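Local coordinates for endoglucanase (Clostridium thermocellum, PDB 2E4T), which probably hydrolyses internal beta-1,4-glucan linkages in cellulose and xyloglucan, this chain being the glycoside hydrolase family 44 module of a larger enzyme, at residues A18-I23 / A436-E441; Y28-N31 / T37-A40; N405-Y410 / G415-T420. All blocks are in the same frame, centred on the assembly; numbering follows the deposited sequence. Where two conformers were deposited one is given.

Contact 1: A18-I23 / A436-E441; sequences AERKPI and ASIVGE
Ser437 meets Ile23 through a single methylene: its CB lies 4.2 Å from CD1 of Ile23, a loose apolar touch beside Phe417, which borders both residues. The hydroxyl takes no part, since OG makes a weak hydrogen bond with Gly418 N instead. One residue further on, Ile438 supplies the main apolar surface. Its CG1 branch is wedged between the backbone N and the carbonyl carbon (chi1 65°) and continues extended, so that the CD1 methyl is delivered over the centre of one face of the Arg20 guanidinium, 3.4 Å from CZ of Arg20; the two side chains cross at about a right angle. Gly440, with positive phi, lets the chain turn back, and its N and O are held by Asp419 and Thr420. Glu441 then brings its carbonyl to the edge of the same guanidinium. Arg20 NH1 donates to Glu441 O over 3.0 Å, a bent bond (141° at the hydrogen) that reaches the oxygen from above the carbonyl plane. Two waters also sit at the guanidinium edge, in its plane. One links NH1 to OE1 of Glu441, whose carboxylate is near but not in direct contact, and the other joins NH2 to Glu441 O. The extended arginine is held at a second point, where NE donates to Thr16 O, and NH2 has a long, weak ion pair with Asp443. These contacts probably restrict its rotation. Strand 420-426 runs between strands 8-22 and 432-439, making this a contact between next-but-one strands inside the mixed sheet of the beta-rich domain, made where both strands run out.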
ATOM      1  N   ALA A  18     -17.432   4.933 -21.288  1.00  8.71           N
ATOM      2  CA  ALA A  18     -17.785   5.880 -20.260  1.00  8.82           C
ATOM      3  C   ALA A  18     -16.836   5.761 -19.063  1.00  8.15           C
ATOM      4  O   ALA A  18     -16.392   4.665 -18.664  1.00  7.82           O
ATOM      5  CB  ALA A  18     -19.194   5.648 -19.772  1.00  9.76           C
ATOM      6  N   GLU A  19     -16.570   6.923 -18.459  1.00  8.09           N
ATOM      7  CA  GLU A  19     -15.833   6.986 -17.198  1.00  8.50           C
ATOM      8  C   GLU A  19     -14.442   6.373 -17.341  1.00  7.65           C
ATOM      9  O   GLU A  19     -13.892   5.879 -16.353  1.00  8.54           O
ATOM     10  CB  GLU A  19     -16.596   6.439 -16.018  1.00  9.27           C
ATOM     11  CG  GLU A  19     -17.948   7.177 -15.889  1.00 11.69           C
ATOM     12  CD  GLU A  19     -18.864   6.633 -14.814  1.00 12.73           C
ATOM     13  OE1 GLU A  19     -18.499   5.739 -14.023  1.00 14.40           O
ATOM     14  OE2 GLU A  19     -20.021   7.094 -14.745  1.00 15.30           O
ATOM     15  N   ARG A  20     -13.828   6.499 -18.505  1.00  7.67           N
ATOM     16  CA  ARG A  20     -12.514   5.901 -18.684  1.00  7.01           C
ATOM     17  C   ARG A  20     -11.486   6.640 -17.834  1.00  7.43           C
ATOM     18  O   ARG A  20     -11.426   7.873 -17.852  1.00  8.62           O
ATOM     19  CB  ARG A  20     -12.053   5.926 -20.139  1.00  7.83           C
ATOM     20  CG  ARG A  20     -12.878   5.032 -21.067  1.00  8.10           C
ATOM     21  CD  ARG A  20     -12.253   4.983 -22.470  1.00  8.43           C
ATOM     22  NE  ARG A  20     -12.976   4.033 -23.310  1.00  8.40           N
ATOM     23  CZ  ARG A  20     -12.527   3.612 -24.475  1.00  8.55           C
ATOM     24  NH1 ARG A  20     -11.447   4.106 -25.024  1.00  9.21           N
ATOM     25  NH2 ARG A  20     -13.230   2.639 -25.104  1.00  9.58           N
ATOM     26  N   LYS A  21     -10.649   5.868 -17.137  1.00  7.18           N
ATOM     27  CA  LYS A  21      -9.615   6.463 -16.290  1.00  8.67           C
ATOM     28  C   LYS A  21      -8.505   5.467 -16.127  1.00  6.95           C
ATOM     29  O   LYS A  21      -8.755   4.270 -15.964  1.00  7.29           O
ATOM     30  CB  LYS A  21     -10.170   6.999 -14.992  1.00 12.26           C
ATOM     31  CG  LYS A  21     -10.896   5.974 -14.284  0.40 15.81           C
ATOM     32  CD  LYS A  21     -11.327   6.415 -12.914  0.40 18.36           C
ATOM     33  CE  LYS A  21     -12.381   7.507 -12.941  0.40 19.20           C
ATOM     34  NZ  LYS A  21     -13.679   6.991 -13.520  0.40 13.59           N
ATOM     35  N   PRO A  22      -7.246   5.921 -16.119  1.00  6.24           N
ATOM     36  CA  PRO A  22      -6.149   4.968 -15.963  1.00  6.29           C
ATOM     37  C   PRO A  22      -6.174   4.347 -14.545  1.00  6.03           C
ATOM     38  O   PRO A  22      -6.419   5.040 -13.554  1.00  6.79           O
ATOM     39  CB  PRO A  22      -4.911   5.824 -16.169  1.00  7.91           C
ATOM     40  CG  PRO A  22      -5.309   7.209 -15.821  1.00  8.81           C
ATOM     41  CD  PRO A  22      -6.767   7.315 -16.259  1.00  7.90           C
ATOM     42  N   ILE A  23      -5.844   3.065 -14.502  1.00  5.73           N
ATOM     43  CA  ILE A  23      -5.586   2.347 -13.248  1.00  5.42           C
ATOM     44  C   ILE A  23      -4.068   2.355 -13.046  1.00  5.40           C
ATOM     45  O   ILE A  23      -3.308   1.893 -13.891  1.00  5.96           O
ATOM     46  CB  ILE A  23      -6.082   0.896 -13.327  1.00  5.34           C
ATOM     47  CG1 ILE A  23      -7.603   0.892 -13.486  1.00  6.37           C
ATOM     48  CG2 ILE A  23      -5.639   0.116 -12.079  1.00  5.92           C
ATOM     49  CD1 ILE A  23      -8.186  -0.497 -13.787  1.00  7.10           C
ATOM     50  N   ALA A 436     -14.523  -3.312 -14.287  1.00  5.65           N
ATOM     51  CA  ALA A 436     -14.256  -3.574 -15.688  1.00  5.84           C
ATOM     52  C   ALA A 436     -13.100  -2.667 -16.170  1.00  5.51           C
ATOM     53  O   ALA A 436     -12.921  -1.554 -15.663  1.00  6.35           O
ATOM     54  CB  ALA A 436     -15.492  -3.326 -16.558  1.00  7.29           C
ATOM     55  N   SER A 437     -12.364  -3.206 -17.146  1.00  5.55           N
ATOM     56  CA  SER A 437     -11.264  -2.436 -17.690  1.00  5.52           C
ATOM     57  C   SER A 437     -10.994  -2.887 -19.128  1.00  5.55           C
ATOM     58  O   SER A 437     -11.372  -3.968 -19.592  1.00  5.97           O
ATOM     59  CB  SER A 437      -9.984  -2.650 -16.870  1.00  5.73           C
ATOM     60  OG  SER A 437      -9.619  -4.032 -16.881  1.00  6.11           O
ATOM     61  N   ILE A 438     -10.280  -1.986 -19.811  1.00  5.85           N
ATOM     62  CA  ILE A 438      -9.753  -2.229 -21.163  1.00  6.35           C
ATOM     63  C   ILE A 438      -8.246  -1.946 -21.121  1.00  6.13           C
ATOM     64  O   ILE A 438      -7.681  -1.565 -20.099  1.00  6.48           O
ATOM     65  CB  ILE A 438     -10.502  -1.376 -22.214  1.00  6.47           C
ATOM     66  CG1 ILE A 438     -10.259   0.117 -21.981  1.00  6.97           C
ATOM     67  CG2 ILE A 438     -11.974  -1.771 -22.215  1.00  7.33           C
ATOM     68  CD1 ILE A 438     -10.928   1.020 -23.041  1.00  8.43           C
ATOM     69  N   VAL A 439      -7.581  -2.115 -22.280  1.00  7.54           N
ATOM     70  CA  VAL A 439      -6.154  -1.920 -22.393  1.00  7.36           C
ATOM     71  C   VAL A 439      -5.913  -0.623 -23.158  1.00  7.47           C
ATOM     72  O   VAL A 439      -6.278  -0.516 -24.343  1.00  7.99           O
ATOM     73  CB  VAL A 439      -5.482  -3.088 -23.078  1.00  8.85           C
ATOM     74  CG1 VAL A 439      -3.963  -2.866 -23.195  1.00 10.70           C
ATOM     75  CG2 VAL A 439      -5.806  -4.398 -22.333  1.00 11.36           C
ATOM     76  N   GLY A 440      -5.320   0.367 -22.500  1.00  7.89           N
ATOM     77  CA  GLY A 440      -5.098   1.646 -23.168  1.00  8.04           C
ATOM     78  C   GLY A 440      -6.409   2.284 -23.519  1.00  7.64           C
ATOM     79  O   GLY A 440      -7.272   2.468 -22.643  1.00  8.42           O
ATOM     80  N   GLU A 441      -6.540   2.623 -24.802  1.00  7.48           N
ATOM     81  CA  GLU A 441      -7.757   3.226 -25.295  1.00  7.92           C
ATOM     82  C   GLU A 441      -8.619   2.226 -26.096  1.00  7.86           C
ATOM     83  O   GLU A 441      -9.578   2.647 -26.786  1.00  9.56           O
ATOM     84  CB  GLU A 441      -7.436   4.450 -26.214  1.00  8.87           C
ATOM     85  CG  GLU A 441      -6.230   5.241 -25.742  1.00  9.54           C
ATOM     86  CD  GLU A 441      -6.272   5.779 -24.318  1.00  8.85           C
ATOM     87  OE1 GLU A 441      -7.350   6.119 -23.804  1.00  9.42           O
ATOM     88  OE2 GLU A 441      -5.169   5.934 -23.723  1.00  9.91           O
TER
HETATM   89  O   HOH W   1      -9.815   6.265 -24.509  1.00 13.70           O
HETATM   90  O   HOH W   2     -12.034   1.556 -27.589  1.00 16.35           O

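Contact 2: Y28-N31 / T37-A40; sequences YGSN and TVTA
Tyr28 and Thr39 lie side by side where the first and second strands of the TIM barrel, 26-30 and 40-43, come together and so close the ring of eight parallel strands. From its backbone the tyrosine side chain leaves beside the threonine: Tyr28 CB is 3.4 Å from Thr39 OG1 and, more loosely, 4.1 Å from Thr39 CG2. Beyond it, CG and CD2 still border OG1, which sits at the ring edge near its plane. The ring itself, with CG turned beside the backbone N (chi1 -48°), then leads off to pack with Tyr407 and Phe417, and the OH tip ends against Ile23. Thr39 OG1 is engaged twice: it bonds to Pro25 O, and it also receives a long, weak hydrogen bond from Tyr28 N.

The backbone carries most of the join. Thr39 N donates to Tyr28 O at 2.9 Å, although it comes from well above the carbonyl plane, and the same oxygen is approached by Val38 CA in a CA-H...O contact. Val38 reaches further along, its CG1 lying 3.8 Å from Ser30 OG, whose polar partner is Gln32 O. Further along, Ser30 N donates to Ala40 O over 2.9 Å, and backbone bonding between Ser30 and Arg42 follows. Between these two bonds to Tyr28 O and Ala40 O, Ala40 N is buried without a partner, 4.2 Å from the nearest candidate across the contact, Tyr28 O.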
ATOM      1  N   TYR A  28      -0.858  -3.122  -7.059  1.00  4.98           N
ATOM      2  CA  TYR A  28      -0.835  -4.561  -6.798  1.00  4.61           C
ATOM      3  C   TYR A  28       0.466  -4.986  -6.134  1.00  4.65           C
ATOM      4  O   TYR A  28       1.097  -5.995  -6.504  1.00  5.45           O
ATOM      5  CB  TYR A  28      -1.041  -5.341  -8.119  1.00  5.10           C
ATOM      6  CG  TYR A  28      -2.210  -4.833  -8.934  1.00  5.04           C
ATOM      7  CD1 TYR A  28      -3.537  -5.048  -8.548  1.00  5.23           C
ATOM      8  CD2 TYR A  28      -2.001  -4.167 -10.140  1.00  5.28           C
ATOM      9  CE1 TYR A  28      -4.599  -4.605  -9.310  1.00  5.41           C
ATOM     10  CE2 TYR A  28      -3.066  -3.716 -10.918  1.00  5.41           C
ATOM     11  CZ  TYR A  28      -4.370  -3.947 -10.517  1.00  4.78           C
ATOM     12  OH  TYR A  28      -5.464  -3.516 -11.252  1.00  5.47           O
ATOM     13  N   GLY A  29       0.900  -4.205  -5.114  1.00  4.83           N
ATOM     14  CA  GLY A  29       2.202  -4.447  -4.515  1.00  5.27           C
ATOM     15  C   GLY A  29       2.138  -5.200  -3.177  1.00  4.44           C
ATOM     16  O   GLY A  29       1.067  -5.475  -2.608  1.00  4.89           O
ATOM     17  N   SER A  30       3.360  -5.470  -2.653  1.00  4.74           N
ATOM     18  CA  SER A  30       3.476  -6.099  -1.343  1.00  4.54           C
ATOM     19  C   SER A  30       4.711  -5.525  -0.598  1.00  4.41           C
ATOM     20  O   SER A  30       5.635  -4.980  -1.196  1.00  5.09           O
ATOM     21  CB  SER A  30       3.590  -7.641  -1.435  1.00  5.22           C
ATOM     22  OG  SER A  30       4.838  -8.056  -1.975  1.00  5.29           O
ATOM     23  N   ASN A  31       4.678  -5.730   0.723  1.00  4.98           N
ATOM     24  CA  ASN A  31       5.826  -5.483   1.597  1.00  4.84           C
ATOM     25  C   ASN A  31       6.710  -6.715   1.761  1.00  4.99           C
ATOM     26  O   ASN A  31       7.939  -6.585   1.852  1.00  5.86           O
ATOM     27  CB  ASN A  31       5.385  -5.038   2.981  1.00  5.37           C
ATOM     28  CG  ASN A  31       4.825  -3.637   3.015  1.00  5.08           C
ATOM     29  OD1 ASN A  31       5.574  -2.664   3.232  1.00  6.66           O
ATOM     30  ND2 ASN A  31       3.499  -3.482   2.887  1.00  5.54           N
ATOM     31  N   THR A  37       2.386 -12.537  -8.243  1.00  5.84           N
ATOM     32  CA  THR A  37       3.035 -11.565  -9.119  1.00  5.46           C
ATOM     33  C   THR A  37       2.631 -10.186  -8.635  1.00  5.54           C
ATOM     34  O   THR A  37       1.416  -9.850  -8.601  1.00  6.92           O
ATOM     35  CB  THR A  37       2.570 -11.811 -10.565  1.00  6.50           C
ATOM     36  OG1 THR A  37       2.924 -13.160 -10.939  1.00  7.42           O
ATOM     37  CG2 THR A  37       3.158 -10.795 -11.511  1.00  8.33           C
ATOM     38  N   VAL A  38       3.583  -9.428  -8.112  1.00  5.34           N
ATOM     39  CA  VAL A  38       3.296  -8.105  -7.578  1.00  5.13           C
ATOM     40  C   VAL A  38       3.926  -7.053  -8.461  1.00  5.23           C
ATOM     41  O   VAL A  38       4.852  -7.296  -9.230  1.00  6.32           O
ATOM     42  CB  VAL A  38       3.776  -7.947  -6.113  1.00  5.79           C
ATOM     43  CG1 VAL A  38       3.130  -9.015  -5.209  1.00  6.23           C
ATOM     44  CG2 VAL A  38       5.286  -7.966  -5.968  1.00  6.30           C
ATOM     45  N   THR A  39       3.389  -5.808  -8.320  1.00  5.35           N
ATOM     46  CA  THR A  39       3.834  -4.721  -9.204  1.00  5.49           C
ATOM     47  C   THR A  39       4.488  -3.567  -8.450  1.00  5.37           C
ATOM     48  O   THR A  39       4.884  -2.576  -9.047  1.00  6.99           O
ATOM     49  CB  THR A  39       2.669  -4.199 -10.031  1.00  6.15           C
ATOM     50  OG1 THR A  39       1.702  -3.652  -9.131  1.00  6.24           O
ATOM     51  CG2 THR A  39       2.036  -5.303 -10.873  1.00  7.17           C
ATOM     52  N   ALA A  40       4.638  -3.733  -7.123  1.00  4.90           N
ATOM     53  CA  ALA A  40       5.418  -2.782  -6.334  1.00  4.90           C
ATOM     54  C   ALA A  40       5.936  -3.578  -5.112  1.00  4.74           C
ATOM     55  O   ALA A  40       5.296  -4.504  -4.632  1.00  4.99           O
ATOM     56  CB  ALA A  40       4.578  -1.572  -5.863  1.00  5.73           C
TER

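Contact 3: N405-Y410 / G415-T420; sequences NLYTNY and GKFGDT
Tyr407 and Phe417 form a T-shaped pair: the CD1-CE1 edge of the tyrosine points at the face of the phenylalanine, with centroids 5.1 Å apart and planes at 72°. The closest atoms, Tyr407 CD1 and Phe417 CD2, are 3.7 Å apart, and CE1 stands over the rim of the Phe417 ring instead of its centre. At the Gly415 end, the Tyr410 ring takes a CH-pi contact: Gly415 CA packs over one face, 4.1 Å from the centroid. Having no side chain, Gly415 can come this close. Tyr410 CE2 lies 3.2 Å from Lys416 N, which approaches obliquely, neither over the face nor at the edge; CG held between the backbone N and the carbonyl carbon (chi1 60°) brings the ring there.

Two backbone bonds set these groups in place. Phe417 N donates to Tyr407 O at 2.8 Å, a nearly straight bond (164° at the hydrogen), and Tyr410 N donates to Gly415 O at 2.9 Å. Their carbonyls each gain a CA-H...O contact as well, from Lys416 and Asn409 respectively.

Further out, Tyr407 OH bonds to Ala375 O, fixing the far end of the edge-on ring, while His511 meets the Tyr410 ring. Asn409 OD1 takes the N-H of Gly414, tying the intervening turn to the helix end. Tyr435 and Ile449 each touch both rings of the T-shaped pair. The helix ends at Thr408, with Asn409 the first residue to leave helical geometry, and the returning loop is bonded to it there. This is the connection from helix 398-408 to strand 420-426, which carries the chain from the TIM-like barrel into the beta-rich domain.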
ATOM      1  N   ASN A 405      -3.132 -12.199  -7.758  1.00  4.98           N
ATOM      2  CA  ASN A 405      -2.891 -12.800  -9.078  1.00  4.94           C
ATOM      3  C   ASN A 405      -4.105 -12.713  -9.984  1.00  4.96           C
ATOM      4  O   ASN A 405      -3.951 -12.726 -11.220  1.00  5.52           O
ATOM      5  CB  ASN A 405      -2.454 -14.267  -8.933  1.00  5.19           C
ATOM      6  CG  ASN A 405      -0.992 -14.390  -8.580  1.00  6.26           C
ATOM      7  OD1 ASN A 405      -0.162 -13.525  -8.831  1.00  7.10           O
ATOM      8  ND2 ASN A 405      -0.661 -15.577  -7.988  1.00  7.73           N
ATOM      9  N   LEU A 406      -5.317 -12.642  -9.438  1.00  4.98           N
ATOM     10  CA  LEU A 406      -6.506 -12.506 -10.291  1.00  5.12           C
ATOM     11  C   LEU A 406      -6.363 -11.233 -11.168  1.00  5.17           C
ATOM     12  O   LEU A 406      -6.892 -11.201 -12.298  1.00  5.87           O
ATOM     13  CB  LEU A 406      -7.753 -12.463  -9.448  1.00  5.98           C
ATOM     14  CG  LEU A 406      -9.057 -12.707 -10.221  1.00  6.34           C
ATOM     15  CD1 LEU A 406      -9.164 -14.105 -10.785  1.00  7.56           C
ATOM     16  CD2 LEU A 406     -10.258 -12.367  -9.314  1.00  8.56           C
ATOM     17  N   TYR A 407      -5.694 -10.203 -10.627  1.00  5.18           N
ATOM     18  CA  TYR A 407      -5.415  -8.997 -11.383  1.00  5.10           C
ATOM     19  C   TYR A 407      -4.102  -9.050 -12.141  1.00  5.10           C
ATOM     20  O   TYR A 407      -4.024  -8.531 -13.266  1.00  6.75           O
ATOM     21  CB  TYR A 407      -5.382  -7.763 -10.470  1.00  5.35           C
ATOM     22  CG  TYR A 407      -6.747  -7.378  -9.959  1.00  4.95           C
ATOM     23  CD1 TYR A 407      -7.460  -6.314 -10.570  1.00  5.03           C
ATOM     24  CD2 TYR A 407      -7.333  -8.042  -8.881  1.00  5.05           C
ATOM     25  CE1 TYR A 407      -8.701  -5.937 -10.123  1.00  4.96           C
ATOM     26  CE2 TYR A 407      -8.600  -7.702  -8.430  1.00  5.17           C
ATOM     27  CZ  TYR A 407      -9.294  -6.610  -9.033  1.00  4.88           C
ATOM     28  OH  TYR A 407     -10.552  -6.247  -8.630  1.00  5.06           O
ATOM     29  N   THR A 408      -3.044  -9.600 -11.562  1.00  5.38           N
ATOM     30  CA  THR A 408      -1.713  -9.424 -12.121  1.00  5.34           C
ATOM     31  C   THR A 408      -1.234 -10.574 -12.976  1.00  5.49           C
ATOM     32  O   THR A 408      -0.245 -10.394 -13.728  1.00  6.59           O
ATOM     33  CB  THR A 408      -0.678  -9.198 -10.983  1.00  5.67           C
ATOM     34  OG1 THR A 408      -0.701 -10.424 -10.228  1.00  5.73           O
ATOM     35  CG2 THR A 408      -0.990  -7.998 -10.147  1.00  6.07           C
ATOM     36  N   ASN A 409      -1.828 -11.758 -12.838  1.00  5.58           N
ATOM     37  CA  ASN A 409      -1.266 -12.944 -13.508  1.00  5.95           C
ATOM     38  C   ASN A 409      -2.330 -14.038 -13.405  1.00  6.47           C
ATOM     39  O   ASN A 409      -2.156 -15.072 -12.715  1.00  7.46           O
ATOM     40  CB  ASN A 409       0.049 -13.363 -12.879  1.00  6.66           C
ATOM     41  CG  ASN A 409       0.789 -14.366 -13.741  1.00  7.29           C
ATOM     42  OD1 ASN A 409       0.230 -14.935 -14.704  1.00  7.95           O
ATOM     43  ND2 ASN A 409       2.065 -14.546 -13.455  1.00  8.66           N
ATOM     44  N   TYR A 410      -3.459 -13.831 -14.077  1.00  6.04           N
ATOM     45  CA  TYR A 410      -4.573 -14.728 -13.841  1.00  6.80           C
ATOM     46  C   TYR A 410      -4.421 -16.101 -14.493  1.00  7.03           C
ATOM     47  O   TYR A 410      -5.080 -17.056 -14.063  1.00  8.00           O
ATOM     48  CB  TYR A 410      -5.931 -14.079 -14.224  1.00  7.13           C
ATOM     49  CG  TYR A 410      -6.029 -13.665 -15.662  1.00  7.55           C
ATOM     50  CD1 TYR A 410      -6.283 -14.570 -16.689  1.00  8.61           C
ATOM     51  CD2 TYR A 410      -5.866 -12.336 -16.021  1.00  8.32           C
ATOM     52  CE1 TYR A 410      -6.366 -14.109 -18.014  1.00  8.91           C
ATOM     53  CE2 TYR A 410      -5.923 -11.899 -17.332  1.00  9.97           C
ATOM     54  CZ  TYR A 410      -6.180 -12.769 -18.307  1.00  9.33           C
ATOM     55  OH  TYR A 410      -6.236 -12.314 -19.605  1.00 12.31           O
ATOM     56  N   GLY A 415      -1.106 -12.959 -18.012  1.00  7.52           N
ATOM     57  CA  GLY A 415      -2.363 -12.280 -18.319  1.00  7.67           C
ATOM     58  C   GLY A 415      -2.744 -11.392 -17.156  1.00  6.64           C
ATOM     59  O   GLY A 415      -2.670 -11.809 -15.985  1.00  6.77           O
ATOM     60  N   LYS A 416      -3.230 -10.181 -17.452  1.00  7.14           N
ATOM     61  CA  LYS A 416      -3.510  -9.213 -16.386  1.00  6.76           C
ATOM     62  C   LYS A 416      -4.768  -8.419 -16.695  1.00  5.73           C
ATOM     63  O   LYS A 416      -5.206  -8.289 -17.850  1.00  6.87           O
ATOM     64  CB  LYS A 416      -2.324  -8.292 -16.131  1.00  8.05           C
ATOM     65  CG  LYS A 416      -1.922  -7.476 -17.321  1.00  8.75           C
ATOM     66  CD  LYS A 416      -0.616  -6.645 -17.007  1.00 11.65           C
ATOM     67  CE  LYS A 416      -0.213  -5.764 -18.097  1.00 17.83           C
ATOM     68  NZ  LYS A 416       1.068  -5.060 -17.834  0.50 21.15           N
ATOM     69  N   PHE A 417      -5.370  -7.903 -15.630  1.00  5.73           N
ATOM     70  CA  PHE A 417      -6.478  -6.962 -15.745  1.00  5.18           C
ATOM     71  C   PHE A 417      -6.037  -5.776 -16.602  1.00  5.75           C
ATOM     72  O   PHE A 417      -4.849  -5.424 -16.681  1.00  6.72           O
ATOM     73  CB  PHE A 417      -6.881  -6.513 -14.341  1.00  6.06           C
ATOM     74  CG  PHE A 417      -8.220  -5.843 -14.237  1.00  5.19           C
ATOM     75  CD1 PHE A 417      -9.398  -6.530 -14.589  1.00  5.67           C
ATOM     76  CD2 PHE A 417      -8.355  -4.559 -13.699  1.00  5.59           C
ATOM     77  CE1 PHE A 417     -10.647  -5.918 -14.421  1.00  6.02           C
ATOM     78  CE2 PHE A 417      -9.586  -3.960 -13.522  1.00  5.84           C
ATOM     79  CZ  PHE A 417     -10.756  -4.642 -13.881  1.00  5.86           C
ATOM     80  N   GLY A 418      -7.004  -5.161 -17.306  1.00  5.85           N
ATOM     81  CA  GLY A 418      -6.693  -3.973 -18.093  1.00  6.04           C
ATOM     82  C   GLY A 418      -6.194  -2.835 -17.223  1.00  5.45           C
ATOM     83  O   GLY A 418      -6.372  -2.808 -15.989  1.00  6.44           O
ATOM     84  N   ASP A 419      -5.594  -1.842 -17.905  1.00  5.98           N
ATOM     85  CA  ASP A 419      -5.037  -0.665 -17.260  1.00  6.12           C
ATOM     86  C   ASP A 419      -5.903   0.575 -17.370  1.00  5.62           C
ATOM     87  O   ASP A 419      -5.498   1.635 -16.863  1.00  5.99           O
ATOM     88  CB  ASP A 419      -3.596  -0.398 -17.715  1.00  6.94           C
ATOM     89  CG  ASP A 419      -3.492  -0.114 -19.185  1.00  7.82           C
ATOM     90  OD1 ASP A 419      -4.488  -0.212 -19.917  1.00  8.14           O
ATOM     91  OD2 ASP A 419      -2.364   0.284 -19.615  1.00 10.99           O
ATOM     92  N   THR A 420      -7.081   0.487 -17.996  1.00  5.74           N
ATOM     93  CA  THR A 420      -8.003   1.615 -18.076  1.00  5.96           C
ATOM     94  C   THR A 420      -9.352   1.149 -17.525  1.00  5.52           C
ATOM     95  O   THR A 420     -10.006   0.259 -18.106  1.00  6.49           O
ATOM     96  CB  THR A 420      -8.143   2.083 -19.529  1.00  6.33           C
ATOM     97  OG1 THR A 420      -6.871   2.565 -19.947  1.00  6.96           O
ATOM     98  CG2 THR A 420      -9.183   3.211 -19.651  1.00  7.23           C
TER

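In the fold
Contact 1 joins the two ends of a long excursion, its segments bracketing contact 2 and then contact 3 along the chain. Centre to centre, contact 3 lies about 12 Å from contact 2 and about 13 Å from contact 1, while contacts 1 and 2 are about 21 Å apart. Contact 2 belongs to the parallel barrel sheet, contact 1 to the mixed sheet, and contact 3 bridges them: Thr37 bonds to Asn405 and Thr408, and further bonds join 415-420 to 436-441. Together the three contacts follow the seam where the TIM-like barrel meets its beta-rich companion, consistent with two domains packed closely against each other, with the zinc ion about 10 Å from the Val38 side chain of contact 2.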